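Beta-glucosidase (Saccharopolyspora erythraea D, PDB 5M6G) probably hydrolyses terminal, non-reducing beta-D-glucosyl residues to release beta-D-glucose, as a member of glycosyl hydrolase family 3. Local coordinates at residues Glu411-Leu416 / Leu557-Pro562. Numbering follows the deposited sequence. Where two conformers were deposited one is given.
Sequences ESQVLL and LASWLP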
ATOM      1  N   GLU A 411       7.103  17.077  -2.143  1.00 15.03           N
ATOM      2  CA  GLU A 411       5.791  17.511  -2.589  1.00 14.92           C
ATOM      3  C   GLU A 411       4.680  17.058  -1.652  1.00 12.80           C
ATOM      4  O   GLU A 411       3.594  17.642  -1.678  1.00 14.08           O
ATOM      5  CB  GLU A 411       5.542  17.009  -4.017  1.00 15.31           C
ATOM      6  CG  GLU A 411       6.508  17.618  -5.040  1.00 17.29           C
ATOM      7  CD  GLU A 411       6.190  17.223  -6.480  1.00 25.40           C
ATOM      8  OE1 GLU A 411       4.998  17.046  -6.811  1.00 21.07           O
ATOM      9  OE2 GLU A 411       7.141  17.095  -7.280  1.00 22.02           O
ATOM     10  N   SER A 412       4.927  16.044  -0.815  1.00 13.24           N
ATOM     11  CA  SER A 412       3.895  15.553   0.086  1.00 13.32           C
ATOM     12  C   SER A 412       3.752  16.412   1.335  1.00 16.42           C
ATOM     13  O   SER A 412       2.718  16.325   2.011  1.00 15.99           O
ATOM     14  CB  SER A 412       4.187  14.105   0.490  1.00 13.72           C
ATOM     15  OG  SER A 412       5.319  14.014   1.344  1.00 14.12           O
ATOM     16  N   GLN A 413       4.755  17.242   1.647  1.00 11.65           N
ATOM     17  CA  GLN A 413       4.711  18.081   2.838  1.00 13.42           C
ATOM     18  C   GLN A 413       3.617  19.136   2.716  1.00 13.62           C
ATOM     19  O   GLN A 413       3.507  19.813   1.692  1.00 13.32           O
ATOM     20  CB  GLN A 413       6.065  18.761   3.056  1.00 11.95           C
ATOM     21  CG  GLN A 413       7.245  17.795   3.061  1.00 15.73           C
ATOM     22  CD  GLN A 413       7.120  16.744   4.146  1.00 15.14           C
ATOM     23  OE1 GLN A 413       7.411  17.012   5.309  1.00 13.59           O
ATOM     24  NE2 GLN A 413       6.670  15.548   3.774  1.00 13.95           N
ATOM     25  N   VAL A 414       2.832  19.302   3.775  1.00 11.20           N
ATOM     26  CA  VAL A 414       1.732  20.262   3.793  1.00 12.68           C
ATOM     27  C   VAL A 414       2.010  21.274   4.897  1.00 16.12           C
ATOM     28  O   VAL A 414       2.019  20.920   6.084  1.00 13.96           O
ATOM     29  CB  VAL A 414       0.371  19.586   4.007  1.00 10.81           C
ATOM     30  CG1 VAL A 414      -0.726  20.644   4.043  1.00 13.44           C
ATOM     31  CG2 VAL A 414       0.110  18.565   2.905  1.00 11.26           C
ATOM     32  N   LEU A 415       2.239  22.526   4.510  1.00 12.46           N
ATOM     33  CA  LEU A 415       2.450  23.588   5.483  1.00 11.77           C
ATOM     34  C   LEU A 415       1.095  24.105   5.969  1.00 14.67           C
ATOM     35  O   LEU A 415       0.281  24.593   5.178  1.00 15.60           O
ATOM     36  CB  LEU A 415       3.292  24.712   4.880  1.00 10.79           C
ATOM     37  CG  LEU A 415       3.613  25.867   5.833  1.00 13.56           C
ATOM     38  CD1 LEU A 415       4.556  25.390   6.940  1.00 14.66           C
ATOM     39  CD2 LEU A 415       4.218  27.032   5.078  1.00 18.39           C
ATOM     40  N   LEU A 416       0.866  24.012   7.274  1.00 13.00           N
ATOM     41  CA  LEU A 416      -0.425  24.310   7.871  1.00 14.51           C
ATOM     42  C   LEU A 416      -0.439  25.565   8.730  1.00 14.09           C
ATOM     43  O   LEU A 416      -1.494  26.195   8.862  1.00 13.16           O
ATOM     44  CB  LEU A 416      -0.892  23.123   8.718  1.00 14.60           C
ATOM     45  CG  LEU A 416      -1.144  21.844   7.923  1.00 16.27           C
ATOM     46  CD1 LEU A 416      -1.342  20.644   8.859  1.00 15.58           C
ATOM     47  CD2 LEU A 416      -2.335  22.026   6.963  1.00 12.18           C
ATOM     48  N   LEU A 557       4.104  21.690  10.167  1.00 12.30           N
ATOM     49  CA  LEU A 557       4.322  21.050   8.876  1.00 13.50           C
ATOM     50  C   LEU A 557       3.899  19.597   9.009  1.00 14.66           C
ATOM     51  O   LEU A 557       4.370  18.899   9.912  1.00 13.39           O
ATOM     52  CB  LEU A 557       5.789  21.152   8.450  1.00 13.43           C
ATOM     53  CG  LEU A 557       6.173  20.511   7.104  1.00 16.39           C
ATOM     54  CD1 LEU A 557       5.760  21.422   5.946  1.00 12.40           C
ATOM     55  CD2 LEU A 557       7.665  20.209   7.069  1.00 13.22           C
ATOM     56  N   ALA A 558       2.975  19.162   8.152  1.00  9.33           N
ATOM     57  CA  ALA A 558       2.523  17.772   8.138  1.00  9.20           C
ATOM     58  C   ALA A 558       3.380  16.998   7.145  1.00 11.90           C
ATOM     59  O   ALA A 558       3.404  17.324   5.955  1.00 15.12           O
ATOM     60  CB  ALA A 558       1.044  17.677   7.761  1.00 15.82           C
ATOM     61  N   SER A 559       4.081  15.975   7.629  0.51 10.97           N
ATOM     62  CA  SER A 559       5.012  15.225   6.797  0.51 12.21           C
ATOM     63  C   SER A 559       4.509  13.845   6.412  0.51 10.69           C
ATOM     64  O   SER A 559       5.116  13.211   5.540  0.51  9.97           O
ATOM     65  CB  SER A 559       6.369  15.081   7.504  0.51 11.85           C
ATOM     66  OG  SER A 559       7.005  16.342   7.616  0.51 12.14           O
ATOM     67  N   TRP A 560       3.435  13.370   7.033  1.00 12.88           N
ATOM     68  CA  TRP A 560       2.815  12.055   6.739  1.00 12.19           C
ATOM     69  C   TRP A 560       3.853  10.969   7.064  1.00 13.34           C
ATOM     70  O   TRP A 560       4.469  11.021   8.140  1.00 11.18           O
ATOM     71  CB  TRP A 560       2.258  12.031   5.327  1.00 11.30           C
ATOM     72  CG  TRP A 560       1.496  13.263   4.996  1.00 11.15           C
ATOM     73  CD1 TRP A 560       1.841  14.219   4.088  1.00 10.04           C
ATOM     74  CD2 TRP A 560       0.274  13.705   5.607  1.00 13.77           C
ATOM     75  NE1 TRP A 560       0.901  15.231   4.086  1.00 12.11           N
ATOM     76  CE2 TRP A 560      -0.075  14.934   5.004  1.00 12.15           C
ATOM     77  CE3 TRP A 560      -0.567  13.170   6.589  1.00 10.90           C
ATOM     78  CZ2 TRP A 560      -1.237  15.639   5.349  1.00 11.34           C
ATOM     79  CZ3 TRP A 560      -1.716  13.877   6.941  1.00 11.98           C
ATOM     80  CH2 TRP A 560      -2.039  15.101   6.318  1.00 13.70           C
ATOM     81  N   LEU A 561       4.042   9.965   6.199  1.00 11.51           N
ATOM     82  CA  LEU A 561       5.013   8.890   6.408  1.00 12.04           C
ATOM     83  C   LEU A 561       5.937   8.884   5.202  1.00  8.49           C
ATOM     84  O   LEU A 561       5.701   8.144   4.229  1.00 11.86           O
ATOM     85  CB  LEU A 561       4.325   7.537   6.587  1.00 10.24           C
ATOM     86  CG  LEU A 561       3.308   7.511   7.726  1.00 13.20           C
ATOM     87  CD1 LEU A 561       2.419   6.258   7.645  1.00  8.57           C
ATOM     88  CD2 LEU A 561       4.016   7.618   9.074  1.00 12.95           C
ATOM     89  N   PRO A 562       7.003   9.694   5.223  1.00 10.82           N
ATOM     90  CA  PRO A 562       7.716  10.017   3.976  1.00 12.25           C
ATOM     91  C   PRO A 562       8.601   8.915   3.432  1.00 12.95           C
ATOM     92  O   PRO A 562       8.992   8.998   2.262  1.00 13.81           O
ATOM     93  CB  PRO A 562       8.559  11.249   4.358  1.00 12.81           C
ATOM     94  CG  PRO A 562       8.692  11.181   5.843  1.00 11.98           C
ATOM     95  CD  PRO A 562       7.420  10.542   6.353  1.00 11.98           C
TER
HETATM   96  O   HOH W   1       5.081  11.905   3.097  1.00  9.69           O
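Gln413 turns its CG beside its own backbone N (chi1 -52°) and bends again at CG (chi2 -59°), which folds its amide back against Ser559. In the Ser559 conformer given, one of two deposited, OG lies 2.4 Å from Gln413 OE1, too short for an ordinary hydrogen bond, and the contact is doubtful. Gln413 NE2 reaches Ser559 O at 3.3 Å in a weak bond. A water links Ser559 O to Ser412 OG, donating to both at 2.8 Å; Ser412 OG is itself bonded to Val409 O, one turn back in the helix. Beyond this polar end the chains pair as antiparallel strands. Val414 and Ala558 form the hydrogen-bonded pair: Val414 N donates to Ala558 O at 3.0 Å, and Ala558 N returns to Val414 O at 2.9 Å. Leu415 and Leu557 follow as a non-hydrogen-bonded pair, Leu557 CD1 lying 4.2 Å from Leu415 CB. On the face bearing Val414 and Ala558, the indole of Trp560 is met at its edge by Val414 CG2, 3.6 Å from NE1, while Ala558 CB rests over one ring face, offset toward the rim. Val414 CG2 is placed there because it stands anti to the carbonyl carbon, with CG1 anti to N (chi1 179°). Strand 414-418, directly after helix 399-412, is thereby joined as an outermost strand to the mixed sheet of the family 3 C-terminal domain, with Leu415 also hydrogen-bonded through its backbone to Leu612. Strand 534-539 runs parallel to 555-560 on its other side; helix 146-152 packs on Val414 and Trp560, and helix 567-573 covers Gln413, Leu557 and Ser559.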